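Side-chain contacts in histidine phosphotransfer protein (Medicago truncatula, PDB 4G78), which probably relays phosphoryl groups through an active histidine between cytokinin sensor histidine kinases and response regulators: residues R63-V68 with Q108-C113; S29-L34 with I44-M49. One frame throughout, in Å; residues are numbered along the deposited sequence. Where two conformers were deposited one is given.

In the fold
From the N terminus the chain forms helix 6-20 and the short helix 26-32, then turns into the long helix 41-66. Interaction 2 closes the connection between helices 26-32 and 41-66, setting residues 29-34 against 44-49. Helix 41-66 runs on to its far end, where interaction 1 begins; the chain then passes through helices 72-89, 92-99 and 101-106 before residues 108-113 return to residues 63-68 and close the larger loop. The two loops lie in series, neither nesting nor crossing. The centres of the two contacts are about 33 Å apart: interaction 2 ties helix 26-32 to helix 41-66, interaction 1 ties helix 41-66 to the start of helix 110-145.

Interaction 1 of 2, residues R63-V68 with Q108-C113; sequences RALEQV and QNLEGC
At one end of the helix bundle of this histidine phosphotransfer domain, Leu65, late in helix 41-66, meets Leu110 and Cys113 in the first turn of helix 110-145. Both methyl groups of Leu65 take part. CD2 touches both partners, 3.8 Å from Leu110 CD1 and 3.9 Å from Cys113 CB, which lie at roughly a right angle from it, while Leu65 CD1 lies by the backbone carbonyl of Cys113. Leu110 sets out across the line between the helices, yet with CG anti to its backbone N (chi1 177°) its CD1 methyl reaches Leu65 CD2 and Leu65 O. The leucine side chains run alongside each other, pointing opposite ways.

Polar bonds brace the backbone on both sides of the contact. Asn109 is the N-cap of helix 110-145: its OD1 accepts from Gly112 N at 2.8 Å, the donor standing above the carbonyl plane. Just before it, Gln108 closes the preceding helix in a Schellman motif, bonded back into that helix's last turn. On the other side, in the modelled conformer, Arg63 grips Glu66 side-on, NE to OE1 at 2.6 Å and NH1 to OE2. Both oxygens lie close to the guanidinium plane, but the carboxylate is tilted and met from above its own plane. Arg63 O takes two donors from opposite faces, Glu66 N and Gln67 NE2. Helix 72-89 adds to the packing through Ile75 against Leu65 and Phe72 against Cys113.

Replacing Leu65 by an alanine would probably open a gap beside Leu110 CD1 and Cys113 CB, leaving the Leu110 side chain freer to turn. Across the contact the attraction is dispersion and burial of carbon, whereas the side-chain bonds described stay within each segment, so the contact probably relies on shape rather than on directed bonds.

Interaction 2 of 2, residues S29-L34 with I44-M49; sequences SQLQKL and IEVMTM
Leu31 reaches across to Val46 with a single methyl, CD1, which meets Val46 CG1 at 3.9 Å. The same Leu31 CD1 lies 4.4 Å from the sulfur SD of Met47, a looser apolar contact in the conformer given. On Val46 the methyl used is the one anti to the backbone N (chi1 167°), and the two side chains cross obliquely. Leu31 CB and Val46 CB both point at the opposing helix, whereas Met47 leaves its backbone across that direction and bends back to bring its sulfur near Leu31.

A second shell packs around these residues. Leu31 also rests on Phe42 and Val43, one turn earlier on helix 41-66. Val89, from helix 72-89, touches both Val46 and Met47, and Met47 goes on to meet Leu131 and Phe135 of helix 110-145. The buried methionine therefore carries the contact inward from helix 26-32 to the main bundle.

The arrangement belongs to the helix-bundle fold of the Hpt domain: Leu31 docks the short helix 26-32 on the face of the long helix 41-66 made by Phe42, Val43 and Val46.

Interaction 1 of 2, residues R63-V68 with Q108-C113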
ATOM      1  N   ARG A  63       9.975 -16.146   3.466  1.00 13.16           N
ATOM      2  CA  ARG A  63      11.063 -17.012   3.826  0.71 14.50           C
ATOM      3  C   ARG A  63      10.971 -17.471   5.252  1.00 13.78           C
ATOM      4  O   ARG A  63      11.211 -18.656   5.563  1.00 14.67           O
ATOM      5  CB  ARG A  63      12.413 -16.339   3.535  0.71 17.19           C
ATOM      6  CG  ARG A  63      12.672 -16.029   2.095  0.71 20.81           C
ATOM      7  CD  ARG A  63      12.743 -17.219   1.186  0.71 29.67           C
ATOM      8  NE  ARG A  63      11.472 -17.713   0.750  0.71 29.82           N
ATOM      9  CZ  ARG A  63      10.549 -17.066   0.055  0.71 27.35           C
ATOM     10  NH1 ARG A  63       9.370 -17.610  -0.177  0.71 23.79           N
ATOM     11  NH2 ARG A  63      10.812 -15.843  -0.413  0.71 34.89           N
ATOM     12  N   ALA A  64      10.590 -16.588   6.146  1.00 14.08           N
ATOM     13  CA  ALA A  64      10.449 -16.967   7.536  1.00 15.33           C
ATOM     14  C   ALA A  64       9.489 -18.062   7.739  1.00 15.15           C
ATOM     15  O   ALA A  64       9.681 -18.980   8.594  1.00 16.48           O
ATOM     16  CB  ALA A  64      10.074 -15.762   8.424  1.00 18.76           C
ATOM     17  N   LEU A  65       8.322 -18.051   7.041  1.00 13.02           N
ATOM     18  CA  LEU A  65       7.301 -19.051   7.198  1.00 13.63           C
ATOM     19  C   LEU A  65       7.721 -20.409   6.680  1.00 12.88           C
ATOM     20  O   LEU A  65       7.086 -21.427   7.050  1.00 14.35           O
ATOM     21  CB  LEU A  65       6.003 -18.662   6.524  1.00 14.56           C
ATOM     22  CG  LEU A  65       5.268 -17.621   7.307  1.00 18.80           C
ATOM     23  CD1 LEU A  65       3.906 -17.437   6.547  1.00 28.31           C
ATOM     24  CD2 LEU A  65       4.894 -18.036   8.680  1.00 25.64           C
ATOM     25  N   GLU A  66       8.738 -20.476   5.843  1.00 12.94           N
ATOM     26  CA  GLU A  66       9.282 -21.720   5.290  1.00 13.39           C
ATOM     27  C   GLU A  66      10.319 -22.349   6.126  1.00 13.24           C
ATOM     28  O   GLU A  66      10.733 -23.479   5.835  1.00 15.03           O
ATOM     29  CB  GLU A  66       9.971 -21.478   3.902  1.00 16.66           C
ATOM     30  CG  GLU A  66       9.079 -20.962   2.905  1.00 17.31           C
ATOM     31  CD  GLU A  66       9.692 -20.483   1.646  1.00 17.92           C
ATOM     32  OE1 GLU A  66      10.929 -20.100   1.485  1.00 23.65           O
ATOM     33  OE2 GLU A  66       8.909 -20.440   0.680  1.00 20.18           O
ATOM     34  N   GLN A  67      10.830 -21.663   7.124  1.00 13.92           N
ATOM     35  CA  GLN A  67      11.869 -22.200   7.998  1.00 14.77           C
ATOM     36  C   GLN A  67      11.257 -23.254   8.902  1.00 14.47           C
ATOM     37  O   GLN A  67      10.079 -23.176   9.270  1.00 15.37           O
ATOM     38  CB  GLN A  67      12.529 -21.096   8.845  1.00 16.67           C
ATOM     39  CG  GLN A  67      13.152 -19.978   8.057  1.00 18.62           C
ATOM     40  CD  GLN A  67      14.070 -20.440   6.965  1.00 22.09           C
ATOM     41  OE1 GLN A  67      15.049 -21.196   7.223  1.00 25.58           O
ATOM     42  NE2 GLN A  67      13.751 -20.029   5.660  1.00 27.77           N
ATOM     43  N   VAL A  68      12.065 -24.208   9.304  1.00 16.02           N
ATOM     44  CA  VAL A  68      11.652 -25.209  10.297  0.73 15.03           C
ATOM     45  C   VAL A  68      12.676 -25.163  11.393  1.00 17.74           C
ATOM     46  O   VAL A  68      13.814 -25.488  11.143  1.00 21.26           O
ATOM     47  CB  VAL A  68      11.570 -26.602   9.691  0.73 19.08           C
ATOM     48  CG1 VAL A  68      11.052 -27.550  10.781  0.73 26.07           C
ATOM     49  CG2 VAL A  68      10.713 -26.574   8.440  0.73 22.69           C
ATOM     50  N   GLN A 108       1.428 -19.769  17.780  1.00 25.81           N
ATOM     51  CA  GLN A 108       2.271 -20.587  16.992  1.00 27.61           C
ATOM     52  C   GLN A 108       1.485 -21.407  16.006  1.00 28.28           C
ATOM     53  O   GLN A 108       1.784 -22.540  15.757  1.00 30.43           O
ATOM     54  CB  GLN A 108       3.205 -21.360  17.913  1.00 30.75           C
ATOM     55  CG  GLN A 108       3.936 -20.466  18.901  1.00 37.44           C
ATOM     56  CD  GLN A 108       4.955 -21.199  19.719  1.00 43.75           C
ATOM     57  OE1 GLN A 108       5.682 -21.972  19.220  1.00 53.29           O
ATOM     58  NE2 GLN A 108       5.009 -20.898  20.956  1.00 65.88           N
ATOM     59  N   ASN A 109       0.516 -20.748  15.362  1.00 26.50           N
ATOM     60  CA  ASN A 109      -0.335 -21.370  14.362  1.00 27.81           C
ATOM     61  C   ASN A 109       0.171 -21.001  12.957  1.00 27.26           C
ATOM     62  O   ASN A 109      -0.087 -19.899  12.428  1.00 24.84           O
ATOM     63  CB  ASN A 109      -1.748 -20.914  14.491  1.00 31.75           C
ATOM     64  CG  ASN A 109      -2.869 -21.407  13.592  1.00 30.50           C
ATOM     65  OD1 ASN A 109      -2.729 -21.889  12.424  1.00 43.24           O
ATOM     66  ND2 ASN A 109      -4.135 -21.295  14.054  1.00 40.06           N
ATOM     67  N   LEU A 110       0.751 -21.928  12.346  1.00 30.18           N
ATOM     68  CA  LEU A 110       1.310 -21.706  11.027  1.00 30.39           C
ATOM     69  C   LEU A 110       0.330 -21.668   9.860  1.00 27.23           C
ATOM     70  O   LEU A 110       0.325 -20.719   9.059  1.00 25.34           O
ATOM     71  CB  LEU A 110       2.299 -22.793  10.650  1.00 30.95           C
ATOM     72  CG  LEU A 110       2.976 -22.821   9.276  1.00 35.62           C
ATOM     73  CD1 LEU A 110       3.856 -21.655   8.977  1.00 45.27           C
ATOM     74  CD2 LEU A 110       3.387 -24.175   8.844  1.00 28.53           C
ATOM     75  N   GLU A 111      -0.632 -22.452   9.863  1.00 34.22           N
ATOM     76  CA  GLU A 111      -1.640 -22.322   8.789  1.00 34.56           C
ATOM     77  C   GLU A 111      -2.389 -20.995   8.834  1.00 27.96           C
ATOM     78  O   GLU A 111      -2.630 -20.413   7.799  1.00 26.37           O
ATOM     79  CB  GLU A 111      -2.478 -23.600   8.789  1.00 43.23           C
ATOM     80  CG  GLU A 111      -1.670 -24.869   8.538  1.00 46.90           C
ATOM     81  CD  GLU A 111      -2.335 -26.195   8.354  1.00 50.05           C
ATOM     82  OE1 GLU A 111      -3.341 -26.142   7.548  1.00 51.15           O
ATOM     83  OE2 GLU A 111      -1.987 -27.308   8.819  1.00 65.29           O
ATOM     84  N   GLY A 112      -2.707 -20.469  10.020  1.00 26.07           N
ATOM     85  CA  GLY A 112      -3.214 -19.092  10.123  1.00 23.67           C
ATOM     86  C   GLY A 112      -2.302 -18.036   9.554  1.00 20.36           C
ATOM     87  O   GLY A 112      -2.661 -17.134   8.863  1.00 17.78           O
ATOM     88  N   CYS A 113      -1.038 -18.165   9.925  0.68 17.36           N
ATOM     89  CA  CYS A 113      -0.041 -17.232   9.435  0.68 16.51           C
ATOM     90  C   CYS A 113       0.057 -17.289   7.899  0.68 14.20           C
ATOM     91  O   CYS A 113       0.226 -16.232   7.252  0.68 12.18           O
ATOM     92  CB  CYS A 113       1.328 -17.428  10.062  0.68 15.53           C
ATOM     93  SG  CYS A 113       1.482 -16.955  11.779  0.68 16.41           S
TER

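Interaction 2 of 2, residues S29-L34 with I44-M49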
ATOM      1  N   SER A  29      -4.748  10.882   1.622  1.00  9.00           N
ATOM      2  CA  SER A  29      -5.195  12.232   1.330  1.00  9.69           C
ATOM      3  C   SER A  29      -4.234  13.279   1.904  1.00 10.07           C
ATOM      4  O   SER A  29      -4.007  14.318   1.263  1.00 11.63           O
ATOM      5  CB  SER A  29      -6.604  12.445   1.934  1.00 10.30           C
ATOM      6  OG  SER A  29      -7.519  11.497   1.489  1.00 11.20           O
ATOM      7  N   GLN A  30      -3.736  13.041   3.084  1.00 10.13           N
ATOM      8  CA  GLN A  30      -2.748  13.983   3.701  1.00 11.50           C
ATOM      9  C   GLN A  30      -1.535  14.084   2.827  1.00 11.64           C
ATOM     10  O   GLN A  30      -0.961  15.169   2.680  1.00 14.88           O
ATOM     11  CB  GLN A  30      -2.385  13.545   5.089  1.00 13.11           C
ATOM     12  CG  GLN A  30      -3.507  13.590   6.080  1.00 15.63           C
ATOM     13  CD  GLN A  30      -4.101  14.907   6.285  1.00 19.23           C
ATOM     14  OE1 GLN A  30      -3.367  15.927   6.261  1.00 24.16           O
ATOM     15  NE2 GLN A  30      -5.382  15.034   6.415  1.00 23.06           N
ATOM     16  N   LEU A  31      -1.033  12.984   2.304  1.00 10.71           N
ATOM     17  CA  LEU A  31       0.135  13.033   1.382  1.00 11.14           C
ATOM     18  C   LEU A  31      -0.177  13.831   0.180  1.00 12.45           C
ATOM     19  O   LEU A  31       0.727  14.472  -0.393  1.00 14.95           O
ATOM     20  CB  LEU A  31       0.580  11.651   1.045  1.00 11.47           C
ATOM     21  CG  LEU A  31       1.105  10.757   2.128  1.00 12.74           C
ATOM     22  CD1 LEU A  31       1.422   9.361   1.549  1.00 16.57           C
ATOM     23  CD2 LEU A  31       2.321  11.398   2.870  1.00 14.76           C
ATOM     24  N   GLN A  32      -1.399  13.719  -0.349  1.00 13.03           N
ATOM     25  CA  GLN A  32      -1.780  14.350  -1.594  1.00 16.92           C
ATOM     26  C   GLN A  32      -2.148  15.813  -1.458  1.00 20.49           C
ATOM     27  O   GLN A  32      -2.241  16.505  -2.490  1.00 29.61           O
ATOM     28  CB  GLN A  32      -3.040  13.705  -2.197  1.00 17.71           C
ATOM     29  CG  GLN A  32      -2.781  12.353  -2.627  1.00 19.97           C
ATOM     30  CD  GLN A  32      -4.040  11.995  -3.414  1.00 23.85           C
ATOM     31  OE1 GLN A  32      -3.880  11.803  -4.623  1.00 29.33           O
ATOM     32  NE2 GLN A  32      -5.125  12.048  -2.726  1.00 34.26           N
ATOM     33  N   LYS A  33      -2.314  16.283  -0.244  1.00 22.46           N
ATOM     34  CA  LYS A  33      -2.893  17.641  -0.089  1.00 33.83           C
ATOM     35  C   LYS A  33      -2.020  18.652  -0.736  1.00 28.32           C
ATOM     36  O   LYS A  33      -0.747  18.515  -0.711  1.00 22.82           O
ATOM     37  CB  LYS A  33      -3.170  17.876   1.377  1.00 41.63           C
ATOM     38  CG  LYS A  33      -1.927  17.949   2.269  1.00 49.21           C
ATOM     39  CD  LYS A  33      -2.350  18.187   3.738  1.00 66.25           C
ATOM     40  CE  LYS A  33      -1.531  17.263   4.654  1.00 71.08           C
ATOM     41  NZ  LYS A  33      -0.893  17.997   5.778  0.50 83.94           N
ATOM     42  N   LEU A  34      -2.555  19.677  -1.331  1.00 26.21           N
ATOM     43  CA  LEU A  34      -1.805  20.819  -1.778  1.00 26.33           C
ATOM     44  C   LEU A  34      -0.913  21.371  -0.584  1.00 30.21           C
ATOM     45  O   LEU A  34      -1.482  21.525   0.491  1.00 55.98           O
ATOM     46  CB  LEU A  34      -2.564  21.895  -2.391  1.00 34.99           C
ATOM     47  CG  LEU A  34      -2.961  21.889  -3.848  1.00 41.32           C
ATOM     48  CD1 LEU A  34      -4.063  22.908  -4.077  1.00 49.14           C
ATOM     49  CD2 LEU A  34      -1.802  22.094  -4.809  1.00 60.00           C
ATOM     50  N   ILE A  44       4.284  10.252  -5.013  1.00 11.36           N
ATOM     51  CA  ILE A  44       4.947   9.211  -5.787  1.00 11.72           C
ATOM     52  C   ILE A  44       6.268   8.838  -5.131  1.00 11.26           C
ATOM     53  O   ILE A  44       6.605   7.660  -5.041  1.00 12.40           O
ATOM     54  CB  ILE A  44       5.104   9.564  -7.288  1.00 14.53           C
ATOM     55  CG1 ILE A  44       3.725   9.829  -7.912  1.00 17.56           C
ATOM     56  CG2 ILE A  44       5.901   8.522  -8.027  1.00 18.51           C
ATOM     57  CD1 ILE A  44       3.731  10.317  -9.337  1.00 19.06           C
ATOM     58  N   GLU A  45       7.040   9.848  -4.702  1.00 11.22           N
ATOM     59  CA  GLU A  45       8.329   9.605  -4.046  1.00 11.68           C
ATOM     60  C   GLU A  45       8.119   8.739  -2.776  1.00 10.90           C
ATOM     61  O   GLU A  45       8.863   7.795  -2.521  1.00 12.51           O
ATOM     62  CB  GLU A  45       9.116  10.836  -3.755  1.00 13.74           C
ATOM     63  CG  GLU A  45       9.507  11.613  -5.002  1.00 18.21           C
ATOM     64  CD  GLU A  45      10.281  10.902  -6.121  1.00 20.52           C
ATOM     65  OE1 GLU A  45      11.503  10.775  -5.878  1.00 32.49           O
ATOM     66  OE2 GLU A  45       9.666  10.538  -7.124  1.00 37.23           O
ATOM     67  N   VAL A  46       7.156   9.158  -1.965  1.00  9.36           N
ATOM     68  CA  VAL A  46       6.839   8.424  -0.728  1.00  8.70           C
ATOM     69  C   VAL A  46       6.428   6.983  -1.073  1.00  9.08           C
ATOM     70  O   VAL A  46       6.910   6.038  -0.422  1.00  9.36           O
ATOM     71  CB  VAL A  46       5.750   9.123   0.049  1.00  8.39           C
ATOM     72  CG1 VAL A  46       5.189   8.252   1.151  1.00  9.02           C
ATOM     73  CG2 VAL A  46       6.249  10.442   0.649  1.00 10.22           C
ATOM     74  N   MET A  47       5.531   6.817  -2.022  1.00  9.32           N
ATOM     75  CA  MET A  47       5.041   5.488  -2.318  0.53 11.32           C
ATOM     76  C   MET A  47       6.163   4.610  -2.856  1.00  9.91           C
ATOM     77  O   MET A  47       6.137   3.417  -2.573  1.00 10.83           O
ATOM     78  CB  MET A  47       3.846   5.530  -3.259  0.53 10.76           C
ATOM     79  CG  MET A  47       2.571   6.060  -2.607  0.53  9.39           C
ATOM     80  SD  MET A  47       2.147   5.773  -0.881  0.53 12.49           S
ATOM     81  CE  MET A  47       0.464   5.467  -1.002  0.53 28.08           C
ATOM     82  N   THR A  48       7.105   5.139  -3.632  1.00 10.60           N
ATOM     83  CA  THR A  48       8.197   4.299  -4.128  1.00 11.69           C
ATOM     84  C   THR A  48       9.018   3.788  -2.919  1.00 10.01           C
ATOM     85  O   THR A  48       9.416   2.618  -2.904  1.00 11.26           O
ATOM     86  CB  THR A  48       9.028   5.108  -5.111  1.00 14.74           C
ATOM     87  OG1 THR A  48       8.283   5.438  -6.207  1.00 19.20           O
ATOM     88  CG2 THR A  48      10.305   4.326  -5.471  1.00 21.37           C
ATOM     89  N   MET A  49       9.254   4.623  -1.955  1.00  9.70           N
ATOM     90  CA  MET A  49       9.969   4.203  -0.726  1.00  9.71           C
ATOM     91  C   MET A  49       9.201   3.086  -0.026  1.00  9.12           C
ATOM     92  O   MET A  49       9.776   2.106   0.424  1.00  9.88           O
ATOM     93  CB  MET A  49      10.193   5.408   0.166  1.00  9.85           C
ATOM     94  CG  MET A  49      11.182   6.394  -0.384  1.00 10.22           C
ATOM     95  SD  MET A  49      11.183   7.915   0.634  1.00 10.75           S
ATOM     96  CE  MET A  49      12.404   8.847  -0.280  1.00 13.43           C
TER